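PDB 3OTX: adenosine kinase, putative from Trypanosoma brucei, which probably catalyses the magnesium-dependent transfer of a phosphate from ATP to adenosine, giving AMP and ADP in the purine salvage pathway. Local coordinates for residues P284-D289 / T327-I332; F307-A312 / C321-Y326. The protein carries 1 engineered substitution. All coordinates share one frame; numbering follows the deposited sequence.

Helix 317-332 takes part in both contacts and illustrates how one helix can serve two surroundings. Its middle turns, in contact 2, pack obliquely antiparallel against helix 300-311 in the buried interior, where a phenyl ring, a sulfur, methyls and inward-bonded hydroxyls meet and no hydrogen bond crosses. Residues 327-332, in contact 1, face the partly exposed loop 284-289, and both line one adenosine of bound AP5; there a glutamine amide and a water carry the polar traffic. The two are joined directly as well: His325 of contact 2 packs against Pro284, Val285 and Pro286 of contact 1, and both contacts touch the same ribose of the inhibitor.

Contact 1 (P284-D289 / T327-I332); sequences PVPQLD and TAQEVI. With AP5 (bis(adenosine)-5'-pentaphosphate), chain C.
The flat carboxamide of Gln329 lies among the side chains of loop 284-289. Leu288 CB sits over one face, 4.0 Å from Gln329 NE2, while Val285 CG1 leans in obliquely from the opposite side, 3.3 Å from the same nitrogen. At the edge, Pro286 O accepts a nearly straight hydrogen bond from Gln329 NE2 (2.9 Å, 172° at the hydrogen); the donor lies in the carbonyl plane, and the oxygen only 4° out of the amide plane. A second bond from Gln329 NE2 runs to N3A of AP5 at 3.2 Å, so the amide nitrogen grips loop and base together. The other end of the amide is held by a water that donates to both Gln329 OE1 (2.8 Å) and Gln287 O. With donors and acceptor thus assigned, the rotation of the amide about its last bond is fixed.

These segments, the loop after strand 279-283 and residues 327-332 of helix 317-332, form part of the adenine and ribose site of a ribokinase-like, PfkB-family kinase. Gln290 and Thr266, which bind ADP, also hydrogen-bond to AP5, consistent with this adenosine occupying the ATP side of the bisubstrate inhibitor.

The purine itself is the second flat group. Ile332 CD1 stands over one of its faces, 3.6 Å from C5A of AP5. Its first torsion, 71°, sets CG1 between the backbone N and the carbonyl carbon, and the remaining chain extends from there to the base. Leu288 CD2 approaches on that same face near the C2A rim, and meets Ile332 CD1 at 4.0 Å as the two side chains run past each other in opposite directions. Next to the sugar, Ala328 CB lies 3.1 Å from O4F of the AP5 ribose.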
ATOM      1  N   PRO A 284     -11.953  -6.790  16.562  1.00 17.22           N
ATOM      2  CA  PRO A 284     -11.146  -6.112  17.595  1.00 15.40           C
ATOM      3  C   PRO A 284      -9.663  -6.210  17.338  1.00 19.93           C
ATOM      4  O   PRO A 284      -9.164  -7.204  16.793  1.00 20.39           O
ATOM      5  CB  PRO A 284     -11.497  -6.845  18.880  1.00 17.06           C
ATOM      6  CG  PRO A 284     -12.792  -7.520  18.619  1.00 23.59           C
ATOM      7  CD  PRO A 284     -12.913  -7.746  17.153  1.00 17.10           C
ATOM      8  N   VAL A 285      -8.965  -5.157  17.717  1.00 18.79           N
ATOM      9  CA  VAL A 285      -7.511  -5.145  17.624  1.00 16.70           C
ATOM     10  C   VAL A 285      -6.984  -5.581  19.000  1.00 18.85           C
ATOM     11  O   VAL A 285      -7.368  -5.000  20.034  1.00 20.11           O
ATOM     12  CB  VAL A 285      -7.012  -3.726  17.276  1.00 16.80           C
ATOM     13  CG1 VAL A 285      -5.504  -3.609  17.502  1.00 17.92           C
ATOM     14  CG2 VAL A 285      -7.371  -3.378  15.857  1.00 15.96           C
ATOM     15  N   PRO A 286      -6.102  -6.604  19.037  1.00 20.99           N
ATOM     16  CA  PRO A 286      -5.601  -7.068  20.334  1.00 22.51           C
ATOM     17  C   PRO A 286      -4.881  -5.959  21.117  1.00 21.25           C
ATOM     18  O   PRO A 286      -4.161  -5.154  20.533  1.00 20.17           O
ATOM     19  CB  PRO A 286      -4.634  -8.206  19.960  1.00 22.52           C
ATOM     20  CG  PRO A 286      -5.048  -8.629  18.613  1.00 22.27           C
ATOM     21  CD  PRO A 286      -5.532  -7.372  17.922  1.00 20.29           C
ATOM     22  N   GLN A 287      -5.114  -5.904  22.416  1.00 24.35           N
ATOM     23  CA  GLN A 287      -4.469  -4.926  23.284  1.00 26.01           C
ATOM     24  C   GLN A 287      -2.955  -5.012  23.132  1.00 29.32           C
ATOM     25  O   GLN A 287      -2.394  -6.117  23.060  1.00 31.89           O
ATOM     26  CB  GLN A 287      -4.873  -5.201  24.732  1.00 30.88           C
ATOM     27  CG  GLN A 287      -4.497  -4.115  25.718  1.00 42.65           C
ATOM     28  CD  GLN A 287      -3.051  -4.208  26.178  1.00 50.15           C
ATOM     29  OE1 GLN A 287      -2.426  -3.194  26.491  1.00 56.52           O
ATOM     30  NE2 GLN A 287      -2.508  -5.426  26.210  1.00 44.87           N
ATOM     31  N   LEU A 288      -2.306  -3.850  23.057  1.00 28.53           N
ATOM     32  CA  LEU A 288      -0.850  -3.770  22.955  1.00 30.77           C
ATOM     33  C   LEU A 288      -0.382  -2.627  23.843  1.00 32.32           C
ATOM     34  O   LEU A 288      -0.936  -1.528  23.766  1.00 33.06           O
ATOM     35  CB  LEU A 288      -0.417  -3.542  21.494  1.00 29.87           C
ATOM     36  CG  LEU A 288       1.077  -3.504  21.132  1.00 36.04           C
ATOM     37  CD1 LEU A 288       1.796  -4.823  21.474  1.00 32.62           C
ATOM     38  CD2 LEU A 288       1.259  -3.161  19.635  1.00 37.53           C
ATOM     39  N   ASP A 289       0.618  -2.889  24.690  1.00 34.17           N
ATOM     40  CA  ASP A 289       1.246  -1.843  25.502  1.00 36.82           C
ATOM     41  C   ASP A 289       1.902  -0.799  24.609  1.00 33.32           C
ATOM     42  O   ASP A 289       2.830  -1.110  23.842  1.00 33.07           O
ATOM     43  CB  ASP A 289       2.283  -2.432  26.472  1.00 41.34           C
ATOM     44  CG  ASP A 289       1.655  -3.018  27.718  1.00 61.82           C
ATOM     45  OD1 ASP A 289       0.846  -2.323  28.375  1.00 66.60           O
ATOM     46  OD2 ASP A 289       1.990  -4.177  28.052  1.00 68.93           O
ATOM     47  N   THR A 327       0.388  -8.795  11.768  1.00 15.89           N
ATOM     48  CA  THR A 327       1.516  -8.249  11.044  1.00 15.59           C
ATOM     49  C   THR A 327       1.721  -6.765  11.345  1.00 17.93           C
ATOM     50  O   THR A 327       2.856  -6.331  11.542  1.00 16.99           O
ATOM     51  CB  THR A 327       1.450  -8.519   9.524  1.00 14.66           C
ATOM     52  OG1 THR A 327       0.187  -8.139   9.017  1.00 14.69           O
ATOM     53  CG2 THR A 327       1.633 -10.019   9.242  1.00 16.47           C
ATOM     54  N   ALA A 328       0.633  -6.005  11.417  1.00 17.39           N
ATOM     55  CA  ALA A 328       0.755  -4.572  11.755  1.00 18.60           C
ATOM     56  C   ALA A 328       1.366  -4.390  13.144  1.00 17.42           C
ATOM     57  O   ALA A 328       2.283  -3.568  13.333  1.00 20.00           O
ATOM     58  CB  ALA A 328      -0.607  -3.884  11.662  1.00 16.29           C
ATOM     59  N   GLN A 329       0.899  -5.193  14.102  1.00 16.86           N
ATOM     60  CA  GLN A 329       1.418  -5.114  15.441  1.00 18.56           C
ATOM     61  C   GLN A 329       2.886  -5.526  15.521  1.00 20.94           C
ATOM     62  O   GLN A 329       3.640  -4.965  16.304  1.00 23.21           O
ATOM     63  CB  GLN A 329       0.525  -5.857  16.426  1.00 19.68           C
ATOM     64  CG  GLN A 329      -0.750  -5.036  16.657  1.00 18.25           C
ATOM     65  CD  GLN A 329      -1.619  -5.521  17.790  1.00 23.05           C
ATOM     66  OE1 GLN A 329      -1.506  -6.657  18.246  1.00 25.50           O
ATOM     67  NE2 GLN A 329      -2.493  -4.654  18.260  1.00 21.85           N
ATOM     68  N   GLU A 330       3.294  -6.462  14.676  1.00 19.38           N
ATOM     69  CA  GLU A 330       4.721  -6.842  14.665  1.00 21.05           C
ATOM     70  C   GLU A 330       5.584  -5.694  14.138  1.00 19.79           C
ATOM     71  O   GLU A 330       6.611  -5.345  14.745  1.00 21.44           O
ATOM     72  CB  GLU A 330       4.956  -8.108  13.831  1.00 21.52           C
ATOM     73  CG  GLU A 330       4.487  -9.399  14.475  1.00 31.33           C
ATOM     74  CD  GLU A 330       5.160  -9.718  15.801  1.00 40.31           C
ATOM     75  OE1 GLU A 330       6.400  -9.590  15.894  1.00 35.94           O
ATOM     76  OE2 GLU A 330       4.437 -10.102  16.751  1.00 40.59           O
ATOM     77  N   VAL A 331       5.169  -5.130  13.023  1.00 18.90           N
ATOM     78  CA  VAL A 331       5.941  -4.108  12.313  1.00 21.03           C
ATOM     79  C   VAL A 331       6.094  -2.822  13.146  1.00 24.36           C
ATOM     80  O   VAL A 331       7.187  -2.228  13.199  1.00 24.14           O
ATOM     81  CB  VAL A 331       5.378  -3.877  10.892  1.00 19.86           C
ATOM     82  CG1 VAL A 331       5.883  -2.568  10.276  1.00 20.35           C
ATOM     83  CG2 VAL A 331       5.752  -5.060   9.987  1.00 20.36           C
ATOM     84  N   ILE A 332       5.037  -2.419  13.839  1.00 22.47           N
ATOM     85  CA  ILE A 332       5.105  -1.153  14.598  1.00 22.66           C
ATOM     86  C   ILE A 332       5.944  -1.277  15.868  1.00 26.65           C
ATOM     87  O   ILE A 332       6.327  -0.267  16.484  1.00 26.47           O
ATOM     88  CB  ILE A 332       3.684  -0.542  14.889  1.00 20.58           C
ATOM     89  CG1 ILE A 332       2.955  -1.406  15.932  1.00 21.57           C
ATOM     90  CG2 ILE A 332       2.901  -0.286  13.573  1.00 19.24           C
ATOM     91  CD1 ILE A 332       1.575  -0.937  16.323  1.00 28.51           C
TER
HETATM   92  PA  AP5 C 346      -3.876   2.087  11.274  1.00 14.08           P
HETATM   93  O1A AP5 C 346      -3.321   3.179  12.183  1.00 14.78           O
HETATM   94  O2A AP5 C 346      -5.375   2.159  11.066  1.00 15.80           O
HETATM   95  O3A AP5 C 346      -3.214   2.081   9.807  1.00 14.22           O
HETATM   96  PB  AP5 C 346      -2.793   3.368   8.928  1.00 14.59           P
HETATM   97  O1B AP5 C 346      -3.468   4.624   9.383  1.00 15.34           O
HETATM   98  O2B AP5 C 346      -2.956   2.974   7.501  1.00 16.02           O
HETATM   99  O3B AP5 C 346      -1.249   3.421   9.317  1.00 15.66           O
HETATM  100  PG  AP5 C 346      -0.141   4.561   9.232  1.00 20.12           P
HETATM  101  O1G AP5 C 346       0.893   4.233  10.265  1.00 28.34           O
HETATM  102  O2G AP5 C 346      -0.648   5.961   9.498  1.00 21.35           O
HETATM  103  O3G AP5 C 346       0.421   4.278   7.814  1.00 19.99           O
HETATM  104  PD  AP5 C 346       1.590   5.022   6.980  1.00 19.89           P
HETATM  105  O1D AP5 C 346       2.229   6.184   7.718  1.00 21.05           O
HETATM  106  O2D AP5 C 346       0.999   5.270   5.621  1.00 20.75           O
HETATM  107  O3D AP5 C 346       2.707   3.864   6.943  1.00 16.42           O
HETATM  108  PE  AP5 C 346       2.804   2.674   5.857  1.00 18.91           P
HETATM  109  O1E AP5 C 346       1.425   2.167   5.541  1.00 20.09           O
HETATM  110  O2E AP5 C 346       3.845   1.660   6.326  1.00 21.15           O
HETATM  111  O5F AP5 C 346      -3.381   0.679  11.860  1.00 13.22           O
HETATM  112  C5F AP5 C 346      -3.593  -0.531  11.132  1.00 13.47           C
HETATM  113  C4F AP5 C 346      -3.570  -1.691  12.097  1.00 11.80           C
HETATM  114  O4F AP5 C 346      -2.356  -1.670  12.860  1.00 15.07           O
HETATM  115  C3F AP5 C 346      -4.653  -1.648  13.172  1.00 14.08           C
HETATM  116  O3F AP5 C 346      -5.827  -2.253  12.688  1.00 15.69           O
HETATM  117  C2F AP5 C 346      -4.015  -2.352  14.335  1.00 17.57           C
HETATM  118  O2F AP5 C 346      -4.111  -3.743  14.161  1.00 17.61           O
HETATM  119  C1F AP5 C 346      -2.539  -1.969  14.189  1.00 14.42           C
HETATM  120  N9A AP5 C 346      -2.157  -0.759  14.972  1.00 15.43           N
HETATM  121  C8A AP5 C 346      -1.852   0.506  14.462  1.00 13.65           C
HETATM  122  N7A AP5 C 346      -1.535   1.310  15.515  1.00 16.39           N
HETATM  123  C5A AP5 C 346      -1.617   0.586  16.656  1.00 16.49           C
HETATM  124  C6A AP5 C 346      -1.370   0.868  17.982  1.00 22.18           C
HETATM  125  N6A AP5 C 346      -0.861   2.041  18.370  1.00 26.43           N
HETATM  126  N1A AP5 C 346      -1.538  -0.126  18.914  1.00 25.29           N
HETATM  127  C2A AP5 C 346      -1.924  -1.409  18.559  1.00 25.08           C
HETATM  128  N3A AP5 C 346      -2.156  -1.682  17.228  1.00 18.78           N
HETATM  129  C4A AP5 C 346      -1.986  -0.721  16.300  1.00 17.69           C
HETATM  130  O5J AP5 C 346       3.350   3.424   4.524  1.00 19.13           O
HETATM  131  C5J AP5 C 346       4.618   4.057   4.544  1.00 17.96           C
HETATM  132  C4J AP5 C 346       5.150   3.902   3.129  1.00 11.65           C
HETATM  133  O4J AP5 C 346       4.432   4.754   2.221  1.00 15.56           O
HETATM  134  C3J AP5 C 346       6.601   4.364   2.962  1.00 12.83           C
HETATM  135  O3J AP5 C 346       7.418   3.196   2.866  1.00 14.33           O
HETATM  136  C2J AP5 C 346       6.598   5.214   1.681  1.00 14.02           C
HETATM  137  O2J AP5 C 346       7.644   4.885   0.775  1.00 14.13           O
HETATM  138  C1J AP5 C 346       5.251   4.882   1.087  1.00 14.74           C
HETATM  139  N9B AP5 C 346       4.737   5.916   0.177  1.00 10.32           N
HETATM  140  C8B AP5 C 346       4.517   7.224   0.512  1.00 11.93           C
HETATM  141  N7B AP5 C 346       4.088   7.853  -0.614  1.00 14.87           N
HETATM  142  C5B AP5 C 346       4.036   6.947  -1.640  1.00  9.35           C
HETATM  143  C6B AP5 C 346       3.660   7.049  -2.985  1.00 10.20           C
HETATM  144  N6B AP5 C 346       3.323   8.204  -3.582  1.00 11.62           N
HETATM  145  N1B AP5 C 346       3.774   5.906  -3.728  1.00 11.27           N
HETATM  146  C2B AP5 C 346       4.122   4.677  -3.217  1.00 11.88           C
HETATM  147  N3B AP5 C 346       4.535   4.587  -1.903  1.00 11.58           N
HETATM  148  C4B AP5 C 346       4.448   5.713  -1.133  1.00  9.40           C
HETATM  149  O   HOH W   1      -1.139  -7.256  20.959  1.00 15.31           O

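Contact 2 (F307-A312 / C321-Y326). With AP5 (bis(adenosine)-5'-pentaphosphate), chain C.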
ATOM      1  N   PHE A 307      -3.148  -9.290   5.744  1.00 14.24           N
ATOM      2  CA  PHE A 307      -4.453  -9.547   5.119  1.00 13.65           C
ATOM      3  C   PHE A 307      -4.303 -10.394   3.848  1.00 15.96           C
ATOM      4  O   PHE A 307      -4.990 -11.424   3.700  1.00 18.30           O
ATOM      5  CB  PHE A 307      -5.155  -8.211   4.832  1.00 12.56           C
ATOM      6  CG  PHE A 307      -6.598  -8.355   4.334  1.00 14.28           C
ATOM      7  CD1 PHE A 307      -7.656  -8.218   5.204  1.00 13.89           C
ATOM      8  CD2 PHE A 307      -6.855  -8.645   2.973  1.00 15.65           C
ATOM      9  CE1 PHE A 307      -8.997  -8.383   4.719  1.00 14.28           C
ATOM     10  CE2 PHE A 307      -8.179  -8.784   2.482  1.00 19.77           C
ATOM     11  CZ  PHE A 307      -9.248  -8.658   3.376  1.00 15.05           C
ATOM     12  N   LEU A 308      -3.390 -10.005   2.957  1.00 15.98           N
ATOM     13  CA  LEU A 308      -3.179 -10.765   1.709  1.00 15.08           C
ATOM     14  C   LEU A 308      -2.606 -12.141   1.955  1.00 16.37           C
ATOM     15  O   LEU A 308      -2.970 -13.086   1.235  1.00 18.14           O
ATOM     16  CB  LEU A 308      -2.224 -10.008   0.801  1.00 15.49           C
ATOM     17  CG  LEU A 308      -2.833  -8.827   0.087  1.00 17.72           C
ATOM     18  CD1 LEU A 308      -1.719  -7.991  -0.616  1.00 15.67           C
ATOM     19  CD2 LEU A 308      -3.828  -9.308  -0.943  1.00 22.71           C
ATOM     20  N   SER A 309      -1.704 -12.271   2.938  1.00 15.21           N
ATOM     21  CA  SER A 309      -1.117 -13.591   3.236  1.00 17.69           C
ATOM     22  C   SER A 309      -2.167 -14.613   3.675  1.00 19.03           C
ATOM     23  O   SER A 309      -2.037 -15.802   3.373  1.00 20.66           O
ATOM     24  CB  SER A 309       0.015 -13.492   4.256  1.00 19.51           C
ATOM     25  OG  SER A 309      -0.484 -13.336   5.582  1.00 21.39           O
ATOM     26  N   ALA A 310      -3.208 -14.147   4.361  1.00 19.75           N
ATOM     27  CA  ALA A 310      -4.284 -15.028   4.800  1.00 18.58           C
ATOM     28  C   ALA A 310      -5.299 -15.227   3.702  1.00 16.62           C
ATOM     29  O   ALA A 310      -5.840 -16.325   3.562  1.00 18.14           O
ATOM     30  CB  ALA A 310      -4.969 -14.449   6.017  1.00 20.88           C
ATOM     31  N   TYR A 311      -5.551 -14.180   2.925  1.00 15.59           N
ATOM     32  CA  TYR A 311      -6.557 -14.258   1.862  1.00 15.40           C
ATOM     33  C   TYR A 311      -6.076 -15.269   0.817  1.00 15.27           C
ATOM     34  O   TYR A 311      -6.894 -16.054   0.273  1.00 17.57           O
ATOM     35  CB  TYR A 311      -6.824 -12.858   1.221  1.00 14.48           C
ATOM     36  CG  TYR A 311      -8.088 -12.842   0.383  1.00 16.54           C
ATOM     37  CD1 TYR A 311      -9.290 -12.390   0.909  1.00 18.86           C
ATOM     38  CD2 TYR A 311      -8.096 -13.377  -0.921  1.00 20.88           C
ATOM     39  CE1 TYR A 311     -10.456 -12.400   0.153  1.00 21.50           C
ATOM     40  CE2 TYR A 311      -9.263 -13.406  -1.675  1.00 19.61           C
ATOM     41  CZ  TYR A 311     -10.429 -12.911  -1.143  1.00 22.80           C
ATOM     42  OH  TYR A 311     -11.599 -12.946  -1.877  1.00 26.59           O
ATOM     43  N   ALA A 312      -4.763 -15.255   0.547  1.00 14.21           N
ATOM     44  CA  ALA A 312      -4.151 -16.136  -0.449  1.00 15.00           C
ATOM     45  C   ALA A 312      -4.267 -17.626  -0.100  1.00 16.69           C
ATOM     46  O   ALA A 312      -4.168 -18.467  -0.990  1.00 19.05           O
ATOM     47  CB  ALA A 312      -2.675 -15.742  -0.704  1.00 15.86           C
ATOM     48  N   CYS A 321      -8.426 -10.159   8.442  1.00 16.46           N
ATOM     49  CA  CYS A 321      -8.268  -8.986   9.332  1.00 16.80           C
ATOM     50  C   CYS A 321      -7.420  -9.277  10.578  1.00 16.78           C
ATOM     51  O   CYS A 321      -6.517  -8.506  10.922  1.00 16.83           O
ATOM     52  CB  CYS A 321      -9.636  -8.386   9.725  1.00 17.44           C
ATOM     53  SG  CYS A 321     -10.564  -7.676   8.373  1.00 19.12           S
ATOM     54  N   GLU A 322      -7.712 -10.384  11.273  1.00 15.24           N
ATOM     55  CA  GLU A 322      -6.901 -10.840  12.413  1.00 16.78           C
ATOM     56  C   GLU A 322      -5.429 -10.973  12.020  1.00 17.63           C
ATOM     57  O   GLU A 322      -4.547 -10.580  12.778  1.00 18.13           O
ATOM     58  CB  GLU A 322      -7.458 -12.152  13.008  1.00 21.34           C
ATOM     59  CG  GLU A 322      -8.836 -11.952  13.640  1.00 22.79           C
ATOM     60  CD  GLU A 322      -9.576 -13.246  13.907  1.00 32.80           C
ATOM     61  OE1 GLU A 322     -10.632 -13.147  14.561  1.00 31.32           O
ATOM     62  OE2 GLU A 322      -9.099 -14.339  13.498  1.00 30.03           O
ATOM     63  N   THR A 323      -5.173 -11.522  10.832  1.00 15.93           N
ATOM     64  CA  THR A 323      -3.788 -11.706  10.376  1.00 15.82           C
ATOM     65  C   THR A 323      -3.117 -10.343  10.105  1.00 15.65           C
ATOM     66  O   THR A 323      -1.947 -10.132  10.483  1.00 17.60           O
ATOM     67  CB  THR A 323      -3.738 -12.604   9.130  1.00 18.43           C
ATOM     68  OG1 THR A 323      -4.418 -13.830   9.415  1.00 19.87           O
ATOM     69  CG2 THR A 323      -2.283 -12.912   8.754  1.00 19.40           C
ATOM     70  N   GLY A 324      -3.866  -9.430   9.504  1.00 14.66           N
ATOM     71  CA  GLY A 324      -3.373  -8.076   9.264  1.00 15.02           C
ATOM     72  C   GLY A 324      -3.074  -7.383  10.588  1.00 15.14           C
ATOM     73  O   GLY A 324      -2.115  -6.617  10.672  1.00 15.34           O
ATOM     74  N   HIS A 325      -3.895  -7.618  11.616  1.00 14.71           N
ATOM     75  CA  HIS A 325      -3.586  -7.025  12.930  1.00 12.97           C
ATOM     76  C   HIS A 325      -2.279  -7.580  13.472  1.00 16.80           C
ATOM     77  O   HIS A 325      -1.478  -6.845  14.044  1.00 15.93           O
ATOM     78  CB  HIS A 325      -4.684  -7.285  13.955  1.00 13.57           C
ATOM     79  CG  HIS A 325      -5.987  -6.658  13.612  1.00 14.68           C
ATOM     80  ND1 HIS A 325      -7.162  -7.068  14.205  1.00 16.80           N
ATOM     81  CD2 HIS A 325      -6.315  -5.659  12.754  1.00 15.79           C
ATOM     82  CE1 HIS A 325      -8.163  -6.351  13.718  1.00 15.88           C
ATOM     83  NE2 HIS A 325      -7.673  -5.488  12.843  1.00 15.02           N
ATOM     84  N   TYR A 326      -2.066  -8.880  13.286  1.00 16.15           N
ATOM     85  CA  TYR A 326      -0.847  -9.493  13.760  1.00 18.06           C
ATOM     86  C   TYR A 326       0.394  -8.837  13.092  1.00 17.45           C
ATOM     87  O   TYR A 326       1.343  -8.417  13.774  1.00 17.89           O
ATOM     88  CB  TYR A 326      -0.874 -11.016  13.502  1.00 18.25           C
ATOM     89  CG  TYR A 326       0.499 -11.580  13.679  1.00 17.95           C
ATOM     90  CD1 TYR A 326       1.050 -11.764  14.950  1.00 21.28           C
ATOM     91  CD2 TYR A 326       1.277 -11.854  12.570  1.00 18.11           C
ATOM     92  CE1 TYR A 326       2.362 -12.256  15.109  1.00 25.12           C
ATOM     93  CE2 TYR A 326       2.587 -12.320  12.707  1.00 23.41           C
ATOM     94  CZ  TYR A 326       3.109 -12.515  13.972  1.00 24.56           C
ATOM     95  OH  TYR A 326       4.397 -12.983  14.070  1.00 29.29           O
TER
HETATM   96  PA  AP5 C 346      -3.876   2.087  11.274  1.00 14.08           P
HETATM   97  O1A AP5 C 346      -3.321   3.179  12.183  1.00 14.78           O
HETATM   98  O2A AP5 C 346      -5.375   2.159  11.066  1.00 15.80           O
HETATM   99  O3A AP5 C 346      -3.214   2.081   9.807  1.00 14.22           O
HETATM  100  PB  AP5 C 346      -2.793   3.368   8.928  1.00 14.59           P
HETATM  101  O1B AP5 C 346      -3.468   4.624   9.383  1.00 15.34           O
HETATM  102  O2B AP5 C 346      -2.956   2.974   7.501  1.00 16.02           O
HETATM  103  O3B AP5 C 346      -1.249   3.421   9.317  1.00 15.66           O
HETATM  104  PG  AP5 C 346      -0.141   4.561   9.232  1.00 20.12           P
HETATM  105  O1G AP5 C 346       0.893   4.233  10.265  1.00 28.34           O
HETATM  106  O2G AP5 C 346      -0.648   5.961   9.498  1.00 21.35           O
HETATM  107  O3G AP5 C 346       0.421   4.278   7.814  1.00 19.99           O
HETATM  108  PD  AP5 C 346       1.590   5.022   6.980  1.00 19.89           P
HETATM  109  O1D AP5 C 346       2.229   6.184   7.718  1.00 21.05           O
HETATM  110  O2D AP5 C 346       0.999   5.270   5.621  1.00 20.75           O
HETATM  111  O3D AP5 C 346       2.707   3.864   6.943  1.00 16.42           O
HETATM  112  PE  AP5 C 346       2.804   2.674   5.857  1.00 18.91           P
HETATM  113  O1E AP5 C 346       1.425   2.167   5.541  1.00 20.09           O
HETATM  114  O2E AP5 C 346       3.845   1.660   6.326  1.00 21.15           O
HETATM  115  O5F AP5 C 346      -3.381   0.679  11.860  1.00 13.22           O
HETATM  116  C5F AP5 C 346      -3.593  -0.531  11.132  1.00 13.47           C
HETATM  117  C4F AP5 C 346      -3.570  -1.691  12.097  1.00 11.80           C
HETATM  118  O4F AP5 C 346      -2.356  -1.670  12.860  1.00 15.07           O
HETATM  119  C3F AP5 C 346      -4.653  -1.648  13.172  1.00 14.08           C
HETATM  120  O3F AP5 C 346      -5.827  -2.253  12.688  1.00 15.69           O
HETATM  121  C2F AP5 C 346      -4.015  -2.352  14.335  1.00 17.57           C
HETATM  122  O2F AP5 C 346      -4.111  -3.743  14.161  1.00 17.61           O
HETATM  123  C1F AP5 C 346      -2.539  -1.969  14.189  1.00 14.42           C
HETATM  124  N9A AP5 C 346      -2.157  -0.759  14.972  1.00 15.43           N
HETATM  125  C8A AP5 C 346      -1.852   0.506  14.462  1.00 13.65           C
HETATM  126  N7A AP5 C 346      -1.535   1.310  15.515  1.00 16.39           N
HETATM  127  C5A AP5 C 346      -1.617   0.586  16.656  1.00 16.49           C
HETATM  128  C6A AP5 C 346      -1.370   0.868  17.982  1.00 22.18           C
HETATM  129  N6A AP5 C 346      -0.861   2.041  18.370  1.00 26.43           N
HETATM  130  N1A AP5 C 346      -1.538  -0.126  18.914  1.00 25.29           N
HETATM  131  C2A AP5 C 346      -1.924  -1.409  18.559  1.00 25.08           C
HETATM  132  N3A AP5 C 346      -2.156  -1.682  17.228  1.00 18.78           N
HETATM  133  C4A AP5 C 346      -1.986  -0.721  16.300  1.00 17.69           C
HETATM  134  O5J AP5 C 346       3.350   3.424   4.524  1.00 19.13           O
HETATM  135  C5J AP5 C 346       4.618   4.057   4.544  1.00 17.96           C
HETATM  136  C4J AP5 C 346       5.150   3.902   3.129  1.00 11.65           C
HETATM  137  O4J AP5 C 346       4.432   4.754   2.221  1.00 15.56           O
HETATM  138  C3J AP5 C 346       6.601   4.364   2.962  1.00 12.83           C
HETATM  139  O3J AP5 C 346       7.418   3.196   2.866  1.00 14.33           O
HETATM  140  C2J AP5 C 346       6.598   5.214   1.681  1.00 14.02           C
HETATM  141  O2J AP5 C 346       7.644   4.885   0.775  1.00 14.13           O
HETATM  142  C1J AP5 C 346       5.251   4.882   1.087  1.00 14.74           C
HETATM  143  N9B AP5 C 346       4.737   5.916   0.177  1.00 10.32           N
HETATM  144  C8B AP5 C 346       4.517   7.224   0.512  1.00 11.93           C
HETATM  145  N7B AP5 C 346       4.088   7.853  -0.614  1.00 14.87           N
HETATM  146  C5B AP5 C 346       4.036   6.947  -1.640  1.00  9.35           C
HETATM  147  C6B AP5 C 346       3.660   7.049  -2.985  1.00 10.20           C
HETATM  148  N6B AP5 C 346       3.323   8.204  -3.582  1.00 11.62           N
HETATM  149  N1B AP5 C 346       3.774   5.906  -3.728  1.00 11.27           N
HETATM  150  C2B AP5 C 346       4.122   4.677  -3.217  1.00 11.88           C
HETATM  151  N3B AP5 C 346       4.535   4.587  -1.903  1.00 11.58           N
HETATM  152  C4B AP5 C 346       4.448   5.713  -1.133  1.00  9.40           C
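A chi1 of -173° swings the Phe307 ring away from its own backbone N and, with Cys321 at -65°, sets ring edge beside sulfur. The setting is an antiparallel helix pair of the ribokinase-like fold, helices 300-311 and 317-332; the axes of segments 307-311 and 321-326 approach to 7.7 Å, with N-to-C directions 140° apart. Cys321 SG lies at the edge of the Phe307 ring, 4.0 Å from CE1, in a sulfur-aromatic contact. The Phe307 side chain also touches Met195 of strand 193-197, which places helix 300-311 against the central sheet.

Glycine lets the backbones close in: Gly324 CA comes to 3.7 Å from Phe307 N. Thr323 of helix 317-332 divides its two branches between Ser309 and Ala310 of the other helix. Its methyl CG2 is 3.7 Å from Ser309 OG, whereas OG1 rests 3.5 Å from Ala310 CB. Neither hydroxyl bonds across the interface; each turns back into its own helix, Ser309 OG to Gly306 O and Thr323 OG1 to Arg319 O, so buried polar atoms are satisfied without interrupting the packing.

Within 321-326 it is His325 that reaches the inhibitor. Cys321 O sits 3.3 Å above one face of its imidazole, offset toward the rim; His325 NE2 is hydrogen-bonded to Thr272 OG1, and His325 CD2 packs 3.2 Å from the ribose hydroxyl O2F of AP5.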